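Local coordinates for protein anaerobically-induced outer membrane porin OprE (Pseudomonas aeruginosa, PDB 4FRX) that probably acts as a porin of the OprD family, a beta-barrel channel that lets small solutes pass through the outer membrane, at residues G294-N305 with G338-D349; T18-T26 with Y133-V141. All coordinates share one frame; numbering follows the deposited sequence.

Contact 1: residues G294-N305 with G338-D349. With C8E ((hydroxyethyloxy)tri(ethyloxy)octane), chain E.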
loop_
_atom_site.group_PDB
_atom_site.type_symbol
_atom_site.label_atom_id
_atom_site.label_comp_id
_atom_site.label_asym_id
_atom_site.label_seq_id
_atom_site.Cartn_x
_atom_site.Cartn_y
_atom_site.Cartn_z
ATOM N N GLY A 294 -8.795 -5.083 -25.595
ATOM C CA GLY A 294 -8.439 -3.815 -24.997
ATOM C C GLY A 294 -9.316 -3.460 -23.811
ATOM O O GLY A 294 -8.891 -2.679 -22.952
ATOM N N HIS A 295 -10.526 -4.025 -23.771
ATOM C CA HIS A 295 -11.480 -3.752 -22.701
ATOM C C HIS A 295 -11.225 -4.659 -21.509
ATOM O O HIS A 295 -10.980 -5.855 -21.671
ATOM C CB HIS A 295 -12.919 -4.007 -23.163
ATOM C CG HIS A 295 -13.359 -3.173 -24.326
ATOM N ND1 HIS A 295 -13.825 -1.885 -24.182
ATOM C CD2 HIS A 295 -13.453 -3.462 -25.648
ATOM C CE1 HIS A 295 -14.161 -1.404 -25.367
ATOM N NE2 HIS A 295 -13.946 -2.341 -26.272
ATOM N N SER A 296 -11.324 -4.099 -20.309
ATOM C CA SER A 296 -11.371 -4.920 -19.108
ATOM C C SER A 296 -12.624 -4.566 -18.317
ATOM O O SER A 296 -12.923 -3.394 -18.087
ATOM C CB SER A 296 -10.105 -4.751 -18.253
ATOM O OG SER A 296 -9.994 -3.433 -17.739
ATOM N N ILE A 297 -13.373 -5.587 -17.933
ATOM C CA ILE A 297 -14.564 -5.378 -17.130
ATOM C C ILE A 297 -14.494 -6.273 -15.892
ATOM O O ILE A 297 -14.250 -7.474 -15.985
ATOM C CB ILE A 297 -15.864 -5.608 -17.954
ATOM C CG1 ILE A 297 -17.093 -5.190 -17.149
ATOM C CG2 ILE A 297 -15.981 -7.046 -18.413
ATOM C CD1 ILE A 297 -17.285 -3.686 -17.072
ATOM N N GLY A 298 -14.691 -5.668 -14.723
ATOM C CA GLY A 298 -14.564 -6.395 -13.471
ATOM C C GLY A 298 -15.732 -6.216 -12.514
ATOM O O GLY A 298 -16.430 -5.202 -12.534
ATOM N N ALA A 299 -15.948 -7.223 -11.682
ATOM C CA ALA A 299 -16.964 -7.148 -10.636
ATOM C C ALA A 299 -16.444 -7.837 -9.384
ATOM O O ALA A 299 -15.863 -8.902 -9.467
ATOM C CB ALA A 299 -18.265 -7.790 -11.099
ATOM N N GLY A 300 -16.657 -7.234 -8.215
ATOM C CA GLY A 300 -16.074 -7.788 -7.003
ATOM C C GLY A 300 -16.970 -7.630 -5.792
ATOM O O GLY A 300 -17.848 -6.777 -5.781
ATOM N N TYR A 301 -16.744 -8.454 -4.775
ATOM C CA TYR A 301 -17.494 -8.333 -3.539
ATOM C C TYR A 301 -16.558 -8.607 -2.388
ATOM O O TYR A 301 -15.670 -9.443 -2.491
ATOM C CB TYR A 301 -18.690 -9.290 -3.517
ATOM C CG TYR A 301 -19.798 -8.807 -2.616
ATOM C CD1 TYR A 301 -20.763 -7.927 -3.085
ATOM C CD2 TYR A 301 -19.861 -9.201 -1.286
ATOM C CE1 TYR A 301 -21.773 -7.461 -2.258
ATOM C CE2 TYR A 301 -20.879 -8.745 -0.457
ATOM C CZ TYR A 301 -21.825 -7.877 -0.947
ATOM O OH TYR A 301 -22.827 -7.418 -0.111
ATOM N N GLN A 302 -16.734 -7.856 -1.306
ATOM C CA GLN A 302 -15.930 -8.026 -0.112
ATOM C C GLN A 302 -16.829 -7.987 1.122
ATOM O O GLN A 302 -17.687 -7.132 1.226
ATOM C CB GLN A 302 -14.938 -6.877 -0.025
ATOM C CG GLN A 302 -14.061 -6.904 1.211
ATOM C CD GLN A 302 -13.033 -5.814 1.147
ATOM O OE1 GLN A 302 -11.995 -5.971 0.510
ATOM N NE2 GLN A 302 -13.345 -4.667 1.759
ATOM N N ILE A 303 -16.593 -8.903 2.055
ATOM C CA ILE A 303 -17.369 -8.974 3.277
ATOM C C ILE A 303 -16.445 -8.877 4.490
ATOM O O ILE A 303 -15.508 -9.658 4.611
ATOM C CB ILE A 303 -18.132 -10.311 3.342
ATOM C CG1 ILE A 303 -19.095 -10.419 2.153
ATOM C CG2 ILE A 303 -18.849 -10.466 4.695
ATOM C CD1 ILE A 303 -19.717 -11.798 2.009
ATOM N N LEU A 304 -16.714 -7.922 5.382
ATOM C CA LEU A 304 -15.989 -7.811 6.646
ATOM C C LEU A 304 -16.902 -8.195 7.785
ATOM O O LEU A 304 -17.965 -7.600 7.946
ATOM C CB LEU A 304 -15.557 -6.368 6.901
ATOM C CG LEU A 304 -14.730 -5.700 5.814
ATOM C CD1 LEU A 304 -14.065 -4.443 6.385
ATOM C CD2 LEU A 304 -13.702 -6.661 5.296
ATOM N N ASN A 305 -16.480 -9.161 8.590
ATOM C CA ASN A 305 -17.248 -9.561 9.781
ATOM C C ASN A 305 -16.381 -9.412 11.017
ATOM O O ASN A 305 -15.145 -9.433 10.919
ATOM C CB ASN A 305 -17.719 -11.014 9.655
ATOM C CG ASN A 305 -18.865 -11.176 8.672
ATOM O OD1 ASN A 305 -19.726 -10.308 8.561
ATOM N ND2 ASN A 305 -18.896 -12.303 7.977
ATOM N N GLY A 338 -17.977 -4.518 9.876
ATOM C CA GLY A 338 -19.288 -4.896 9.380
ATOM C C GLY A 338 -19.528 -4.646 7.906
ATOM O O GLY A 338 -20.467 -5.179 7.332
ATOM N N GLU A 339 -18.660 -3.871 7.273
ATOM C CA GLU A 339 -18.960 -3.340 5.948
ATOM C C GLU A 339 -18.913 -4.408 4.837
ATOM O O GLU A 339 -17.948 -5.153 4.719
ATOM C CB GLU A 339 -17.997 -2.193 5.635
ATOM C CG GLU A 339 -18.371 -1.364 4.416
ATOM C CD GLU A 339 -17.541 -0.095 4.293
ATOM O OE1 GLU A 339 -16.535 0.068 5.035
ATOM O OE2 GLU A 339 -17.904 0.756 3.449
ATOM N N ARG A 340 -19.972 -4.470 4.034
ATOM C CA ARG A 340 -19.969 -5.273 2.821
ATOM C C ARG A 340 -19.893 -4.308 1.663
ATOM O O ARG A 340 -20.610 -3.320 1.650
ATOM C CB ARG A 340 -21.270 -6.073 2.697
ATOM C CG ARG A 340 -21.416 -7.224 3.669
ATOM C CD ARG A 340 -22.262 -6.876 4.882
ATOM N NE ARG A 340 -22.538 -8.095 5.648
ATOM C CZ ARG A 340 -21.668 -8.646 6.488
ATOM N NH1 ARG A 340 -21.980 -9.764 7.124
ATOM N NH2 ARG A 340 -20.480 -8.077 6.686
ATOM N N THR A 341 -19.059 -4.620 0.667
ATOM C CA THR A 341 -18.811 -3.700 -0.430
ATOM C C THR A 341 -18.864 -4.428 -1.769
ATOM O O THR A 341 -18.181 -5.419 -1.953
ATOM C CB THR A 341 -17.425 -3.030 -0.277
ATOM O OG1 THR A 341 -17.338 -2.398 1.008
ATOM C CG2 THR A 341 -17.201 -1.974 -1.346
ATOM N N TRP A 342 -19.689 -3.943 -2.692
ATOM C CA TRP A 342 -19.619 -4.418 -4.065
ATOM C C TRP A 342 -18.922 -3.383 -4.948
ATOM O O TRP A 342 -18.882 -2.199 -4.621
ATOM C CB TRP A 342 -21.004 -4.780 -4.617
ATOM C CG TRP A 342 -21.991 -3.653 -4.747
ATOM C CD1 TRP A 342 -22.945 -3.298 -3.836
ATOM C CD2 TRP A 342 -22.169 -2.777 -5.871
ATOM N NE1 TRP A 342 -23.692 -2.244 -4.312
ATOM C CE2 TRP A 342 -23.233 -1.899 -5.556
ATOM C CE3 TRP A 342 -21.514 -2.621 -7.100
ATOM C CZ2 TRP A 342 -23.668 -0.902 -6.428
ATOM C CZ3 TRP A 342 -21.956 -1.615 -7.972
ATOM C CH2 TRP A 342 -23.019 -0.778 -7.628
ATOM N N GLN A 343 -18.349 -3.832 -6.049
ATOM C CA GLN A 343 -17.655 -2.908 -6.926
ATOM C C GLN A 343 -17.713 -3.375 -8.364
ATOM O O GLN A 343 -17.810 -4.572 -8.641
ATOM C CB GLN A 343 -16.198 -2.742 -6.495
ATOM C CG GLN A 343 -15.365 -4.017 -6.647
ATOM C CD GLN A 343 -13.923 -3.797 -6.266
ATOM O OE1 GLN A 343 -13.060 -3.608 -7.122
ATOM N NE2 GLN A 343 -13.654 -3.817 -4.973
ATOM N N VAL A 344 -17.672 -2.411 -9.270
ATOM C CA VAL A 344 -17.547 -2.697 -10.687
ATOM C C VAL A 344 -16.397 -1.890 -11.253
ATOM O O VAL A 344 -16.160 -0.750 -10.841
ATOM C CB VAL A 344 -18.859 -2.411 -11.455
ATOM C CG1 VAL A 344 -19.950 -3.342 -10.961
ATOM C CG2 VAL A 344 -19.280 -0.965 -11.291
ATOM N N ARG A 345 -15.666 -2.499 -12.179
ATOM C CA ARG A 345 -14.502 -1.862 -12.773
ATOM C C ARG A 345 -14.605 -1.879 -14.287
ATOM O O ARG A 345 -15.087 -2.845 -14.861
ATOM C CB ARG A 345 -13.236 -2.621 -12.384
ATOM C CG ARG A 345 -12.966 -2.678 -10.901
ATOM C CD ARG A 345 -11.618 -3.334 -10.636
ATOM N NE ARG A 345 -11.377 -3.403 -9.205
ATOM C CZ ARG A 345 -10.195 -3.629 -8.653
ATOM N NH1 ARG A 345 -9.121 -3.800 -9.423
ATOM N NH2 ARG A 345 -10.087 -3.667 -7.331
ATOM N N TYR A 346 -14.154 -0.805 -14.921
ATOM C CA TYR A 346 -13.985 -0.792 -16.369
ATOM C C TYR A 346 -12.656 -0.148 -16.747
ATOM O O TYR A 346 -12.263 0.883 -16.191
ATOM C CB TYR A 346 -15.114 -0.066 -17.099
ATOM C CG TYR A 346 -14.841 0.005 -18.584
ATOM C CD1 TYR A 346 -14.950 -1.127 -19.379
ATOM C CD2 TYR A 346 -14.422 1.191 -19.185
ATOM C CE1 TYR A 346 -14.673 -1.084 -20.737
ATOM C CE2 TYR A 346 -14.147 1.247 -20.545
ATOM C CZ TYR A 346 -14.280 0.105 -21.316
ATOM O OH TYR A 346 -14.009 0.146 -22.668
ATOM N N GLY A 347 -11.982 -0.748 -17.719
ATOM C CA GLY A 347 -10.761 -0.173 -18.256
ATOM C C GLY A 347 -10.651 -0.320 -19.759
ATOM O O GLY A 347 -11.247 -1.218 -20.349
ATOM N N TYR A 348 -9.902 0.581 -20.382
ATOM C CA TYR A 348 -9.609 0.463 -21.808
ATOM C C TYR A 348 -8.173 0.851 -22.086
ATOM O O TYR A 348 -7.716 1.913 -21.654
ATOM C CB TYR A 348 -10.542 1.325 -22.658
ATOM C CG TYR A 348 -10.412 1.010 -24.140
ATOM C CD1 TYR A 348 -10.846 -0.213 -24.638
ATOM C CD2 TYR A 348 -9.840 1.913 -25.026
ATOM C CE1 TYR A 348 -10.736 -0.528 -25.970
ATOM C CE2 TYR A 348 -9.723 1.605 -26.382
ATOM C CZ TYR A 348 -10.179 0.375 -26.840
ATOM O OH TYR A 348 -10.084 0.023 -28.167
ATOM N N ASP A 349 -7.473 -0.027 -22.797
ATOM C CA ASP A 349 -6.103 0.212 -23.244
ATOM C C ASP A 349 -6.147 0.671 -24.695
ATOM O O ASP A 349 -6.516 -0.098 -25.578
ATOM C CB ASP A 349 -5.291 -1.080 -23.128
ATOM C CG ASP A 349 -3.823 -0.900 -23.518
ATOM O OD1 ASP A 349 -3.481 0.076 -24.219
ATOM O OD2 ASP A 349 -3.003 -1.750 -23.116
HETATM C C1 C8E E . -14.587 2.620 -26.921
HETATM C C2 C8E E . -13.652 2.516 -25.722
HETATM C C3 C8E E . -13.343 3.896 -25.145
HETATM C C4 C8E E . -13.315 3.849 -23.622
HETATM C C5 C8E E . -13.930 5.104 -23.024
HETATM C C6 C8E E . -12.830 6.016 -22.489
HETATM C C7 C8E E . -13.364 7.397 -22.123
HETATM C C8 C8E E . -12.429 8.064 -21.130
HETATM O O9 C8E E . -12.234 9.415 -21.471
HETATM C C10 C8E E . -12.948 10.284 -20.626
HETATM C C11 C8E E . -12.116 11.538 -20.384
HETATM O O HOH W 1 -15.957 -3.949 2.826
#
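His295 and Tyr346 meet rim to rim at one end of a long antiparallel strand pair, the tyrosine hydroxyl lying at the edge of the imidazole, near its plane. ND1 of His295 and OH of Tyr346 are 2.5 Å apart in a short hydrogen bond whose donor may be either residue. Tyr348 takes the imidazole from another side: its CE1 stands over the centre of one ring face, and the two planes are inclined at 47°, an oblique meeting. One face of the Tyr348 ring carries an alkyl carbon of a bound detergent, C2 of C8E, 3.8 Å above the ring plane and over its centre. Aromatic residues that meet detergent on the outer wall are a familiar feature of outer-membrane beta-barrels, and strands 295-305 and 340-349 are neighbouring staves of such a barrel, running antiparallel at 170°. Val344 and Ala299 continue this same outward face, whereas Ser296, Gln302, Thr341, Gln343 and Arg345 point to the other, interior one. Farther along the outward face, Tyr301 turns CG anti to its N (chi1 -154°), which lays the ring over the carbonyl of Thr341 and brings CD1 to 3.5 Å from CB of Trp342. At the far end Arg340 bends at chi2 and reaches back across the strand pair. Its guanidinium holds OD1 of Asn305 end-on, with NH1 at 2.7 Å on a lone pair and NH2 approaching from above the carbonyl plane, while Ile303 CG2 sits against one guanidinium face. On the interior side, OE1 of Gln343 receives both NE and NH2 of Arg345, NE at 2.7 Å, and a water links Gln302 NE2, Thr341 OG1 and the carbonyl O of Glu339; Gln302 NE2 also bonds Thr327.

Contact 2: residues T18-T26 with Y133-V141; sequences TLRNFYINT and YNDGRLLPV
Arg20 and Asp135 approach from opposite directions and join in a two-pronged salt bridge. The arginine leaves its strand with CG anti to the backbone N and stays extended until it bends at chi3 (-68°), a turn that presents NH1 and NH2 end-on to the carboxylate. NH1 meets OD1 of Asp135 at 2.8 Å in a virtually straight bond (179°), and NH2 meets OD2 of the same residue, also at 2.8 Å. The fit is not flat: the carboxylate is rotated 41° from the guanidinium plane, and OD1 is met from above the carboxylate plane, and OD2 on its syn side, also somewhat out of that plane. NH1 also donates to the carbonyl O of Arg137, 3.2 Å away, tying the charged pair to the loop backbone. Two residues along the strand, Phe22 places its ring beneath the loop. CA of Arg137 lies 3.9 Å from the Phe22 ring centroid in a CH-pi contact over the face, which is shared with the carbonyl O of Arg137, while CB of Phe22 packs 3.6 Å from CD1 of Leu138. The Arg137 chain bends at chi2, so that its CD passes the far rim of the phenyl ring and its guanidinium lies nearly parallel to that ring. CD1 of Ile24 rests against one face of this guanidinium, 3.6 Å from NE of Arg137; NE of Arg137 is hydrogen-bonded to OG1 of Thr89, and NH1 of Arg137 donates to the carbonyl O of Gly136. Behind Asp135, the carboxamide of Asn134 closes an Asx turn onto the N of Gly136. The loop, which joins strands 131-132 and 142-150, folds into the porin barrel against strand 17-28; that strand is itself hydrogen-bonded between strands 37-50 and 423-434.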
loop_
_atom_site.group_PDB
_atom_site.type_symbol
_atom_site.label_atom_id
_atom_site.label_comp_id
_atom_site.label_asym_id
_atom_site.label_seq_id
_atom_site.Cartn_x
_atom_site.Cartn_y
_atom_site.Cartn_z
ATOM N N THR A 18 14.069 8.918 -10.420
ATOM C CA THR A 18 12.702 9.194 -10.825
ATOM C C THR A 18 12.340 10.630 -10.443
ATOM O O THR A 18 12.665 11.102 -9.359
ATOM C CB THR A 18 11.728 8.168 -10.220
ATOM O OG1 THR A 18 11.993 6.889 -10.809
ATOM C CG2 THR A 18 10.275 8.549 -10.498
ATOM N N LEU A 19 11.718 11.338 -11.377
ATOM C CA LEU A 19 11.334 12.717 -11.173
ATOM C C LEU A 19 9.834 12.659 -11.123
ATOM O O LEU A 19 9.214 12.087 -12.020
ATOM C CB LEU A 19 11.788 13.588 -12.352
ATOM C CG LEU A 19 13.286 13.622 -12.633
ATOM C CD1 LEU A 19 13.583 14.498 -13.843
ATOM C CD2 LEU A 19 14.025 14.139 -11.419
ATOM N N ARG A 20 9.255 13.201 -10.061
ATOM C CA ARG A 20 7.806 13.156 -9.895
ATOM C C ARG A 20 7.244 14.535 -9.607
ATOM O O ARG A 20 7.510 15.122 -8.562
ATOM C CB ARG A 20 7.409 12.203 -8.760
ATOM C CG ARG A 20 5.890 12.007 -8.622
ATOM C CD ARG A 20 5.520 11.153 -7.411
ATOM N NE ARG A 20 5.956 9.764 -7.595
ATOM C CZ ARG A 20 5.892 8.829 -6.650
ATOM N NH1 ARG A 20 5.404 9.130 -5.456
ATOM N NH2 ARG A 20 6.316 7.592 -6.898
ATOM N N ASN A 21 6.442 15.050 -10.524
ATOM C CA ASN A 21 5.772 16.299 -10.245
ATOM C C ASN A 21 4.351 15.968 -9.809
ATOM O O ASN A 21 3.588 15.389 -10.580
ATOM C CB ASN A 21 5.792 17.207 -11.474
ATOM C CG ASN A 21 5.294 18.601 -11.167
ATOM O OD1 ASN A 21 4.103 18.869 -11.247
ATOM N ND2 ASN A 21 6.210 19.496 -10.807
ATOM N N PHE A 22 4.016 16.317 -8.566
ATOM C CA PHE A 22 2.781 15.861 -7.926
ATOM C C PHE A 22 1.898 17.000 -7.445
ATOM O O PHE A 22 2.282 17.792 -6.584
ATOM C CB PHE A 22 3.093 14.927 -6.743
ATOM C CG PHE A 22 1.872 14.354 -6.083
ATOM C CD1 PHE A 22 1.285 13.190 -6.574
ATOM C CD2 PHE A 22 1.302 14.976 -4.982
ATOM C CE1 PHE A 22 0.143 12.663 -5.976
ATOM C CE2 PHE A 22 0.164 14.462 -4.381
ATOM C CZ PHE A 22 -0.416 13.294 -4.878
ATOM N N TYR A 23 0.697 17.061 -8.004
ATOM C CA TYR A 23 -0.263 18.068 -7.626
ATOM C C TYR A 23 -1.492 17.385 -7.019
ATOM O O TYR A 23 -1.988 16.408 -7.566
ATOM C CB TYR A 23 -0.657 18.871 -8.861
ATOM C CG TYR A 23 -1.793 19.816 -8.596
ATOM C CD1 TYR A 23 -1.567 21.063 -8.023
ATOM C CD2 TYR A 23 -3.102 19.460 -8.906
ATOM C CE1 TYR A 23 -2.616 21.928 -7.774
ATOM C CE2 TYR A 23 -4.147 20.313 -8.660
ATOM C CZ TYR A 23 -3.902 21.542 -8.097
ATOM O OH TYR A 23 -4.964 22.375 -7.857
ATOM N N ILE A 24 -1.975 17.886 -5.891
ATOM C CA ILE A 24 -3.220 17.370 -5.340
ATOM C C ILE A 24 -4.160 18.479 -4.864
ATOM O O ILE A 24 -3.728 19.460 -4.242
ATOM C CB ILE A 24 -2.973 16.315 -4.211
ATOM C CG1 ILE A 24 -4.293 15.721 -3.715
ATOM C CG2 ILE A 24 -2.230 16.916 -3.039
ATOM C CD1 ILE A 24 -4.099 14.542 -2.773
ATOM N N ASN A 25 -5.443 18.343 -5.196
ATOM C CA ASN A 25 -6.439 19.232 -4.616
ATOM C C ASN A 25 -7.601 18.446 -4.034
ATOM O O ASN A 25 -8.031 17.445 -4.596
ATOM C CB ASN A 25 -6.882 20.368 -5.571
ATOM C CG ASN A 25 -7.648 19.880 -6.800
ATOM O OD1 ASN A 25 -8.502 18.998 -6.723
ATOM N ND2 ASN A 25 -7.360 20.490 -7.941
ATOM N N THR A 26 -8.069 18.887 -2.879
ATOM C CA THR A 26 -9.150 18.198 -2.202
ATOM C C THR A 26 -10.239 19.198 -1.847
ATOM O O THR A 26 -9.967 20.348 -1.505
ATOM C CB THR A 26 -8.654 17.506 -0.920
ATOM O OG1 THR A 26 -7.494 16.724 -1.210
ATOM C CG2 THR A 26 -9.724 16.588 -0.353
ATOM N N TYR A 133 3.965 -0.728 1.338
ATOM C CA TYR A 133 4.210 0.678 1.574
ATOM C C TYR A 133 3.292 1.552 0.724
ATOM O O TYR A 133 2.956 1.208 -0.411
ATOM C CB TYR A 133 5.672 1.019 1.324
ATOM C CG TYR A 133 6.104 1.033 -0.131
ATOM C CD1 TYR A 133 6.389 -0.150 -0.810
ATOM C CD2 TYR A 133 6.258 2.238 -0.815
ATOM C CE1 TYR A 133 6.796 -0.128 -2.134
ATOM C CE2 TYR A 133 6.671 2.271 -2.129
ATOM C CZ TYR A 133 6.937 1.086 -2.785
ATOM O OH TYR A 133 7.355 1.117 -4.091
ATOM N N ASN A 134 2.892 2.679 1.293
ATOM C CA ASN A 134 2.086 3.642 0.569
ATOM C C ASN A 134 2.965 4.564 -0.271
ATOM O O ASN A 134 4.068 4.935 0.134
ATOM C CB ASN A 134 1.246 4.470 1.541
ATOM C CG ASN A 134 0.344 5.443 0.824
ATOM O OD1 ASN A 134 0.709 6.601 0.597
ATOM N ND2 ASN A 134 -0.841 4.973 0.434
ATOM N N ASP A 135 2.480 4.919 -1.455
ATOM C CA ASP A 135 3.174 5.876 -2.303
ATOM C C ASP A 135 2.136 6.740 -3.021
ATOM O O ASP A 135 2.213 6.952 -4.236
ATOM C CB ASP A 135 4.045 5.135 -3.312
ATOM C CG ASP A 135 5.049 6.042 -3.996
ATOM O OD1 ASP A 135 5.269 7.181 -3.519
ATOM O OD2 ASP A 135 5.620 5.608 -5.017
ATOM N N GLY A 136 1.160 7.219 -2.255
ATOM C CA GLY A 136 0.054 7.980 -2.805
ATOM C C GLY A 136 0.279 9.482 -2.899
ATOM O O GLY A 136 -0.630 10.215 -3.296
ATOM N N ARG A 137 1.469 9.953 -2.524
ATOM C CA ARG A 137 1.731 11.391 -2.574
ATOM C C ARG A 137 3.027 11.671 -3.320
ATOM O O ARG A 137 3.218 11.165 -4.420
ATOM C CB ARG A 137 1.718 12.022 -1.175
ATOM C CG ARG A 137 0.345 11.929 -0.443
ATOM C CD ARG A 137 -0.763 12.708 -1.166
ATOM N NE ARG A 137 -2.034 12.672 -0.421
ATOM C CZ ARG A 137 -2.983 11.750 -0.580
ATOM N NH1 ARG A 137 -2.820 10.769 -1.454
ATOM N NH2 ARG A 137 -4.100 11.806 0.143
ATOM N N LEU A 138 3.916 12.456 -2.721
ATOM C CA LEU A 138 5.132 12.888 -3.436
ATOM C C LEU A 138 6.301 11.925 -3.286
ATOM O O LEU A 138 6.982 11.589 -4.269
ATOM C CB LEU A 138 5.556 14.292 -2.966
ATOM C CG LEU A 138 6.710 14.971 -3.710
ATOM C CD1 LEU A 138 6.365 15.149 -5.184
ATOM C CD2 LEU A 138 7.050 16.324 -3.075
ATOM N N LEU A 139 6.541 11.499 -2.048
ATOM C CA LEU A 139 7.640 10.593 -1.742
ATOM C C LEU A 139 7.053 9.377 -1.027
ATOM O O LEU A 139 6.082 9.498 -0.293
ATOM C CB LEU A 139 8.694 11.289 -0.862
ATOM C CG LEU A 139 9.339 12.573 -1.431
ATOM C CD1 LEU A 139 10.280 13.225 -0.426
ATOM C CD2 LEU A 139 10.093 12.258 -2.714
ATOM N N PRO A 140 7.626 8.197 -1.267
ATOM C CA PRO A 140 7.075 6.961 -0.710
ATOM C C PRO A 140 7.353 6.735 0.774
ATOM O O PRO A 140 8.315 7.269 1.354
ATOM C CB PRO A 140 7.780 5.874 -1.527
ATOM C CG PRO A 140 9.089 6.522 -1.935
ATOM C CD PRO A 140 8.730 7.944 -2.209
ATOM N N VAL A 141 6.481 5.934 1.380
ATOM C CA VAL A 141 6.724 5.395 2.708
ATOM C C VAL A 141 7.895 4.431 2.638
ATOM O O VAL A 141 8.049 3.711 1.650
ATOM C CB VAL A 141 5.474 4.636 3.239
ATOM C CG1 VAL A 141 5.800 3.824 4.510
ATOM C CG2 VAL A 141 4.310 5.600 3.491
#

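Overall arrangement
From the N terminus, strand 17-28 comes first, one of the staves of the barrel wall. Contact 2 brings loop 133-141 back to it across a gap of 106 residues that includes several wall strands, and so ties an infolded loop to the wall near where the first and last strands pair. The chain then passes on through further staves before contact 1 opens, joining consecutive strands 295-305 and 340-349 over a long connection without helix or strand. The two closures stand in series, neither nested nor crossed. Their centres lie 25 Å apart, and their nearest atoms about 15 Å: one builds the wall, the other packs a loop against it.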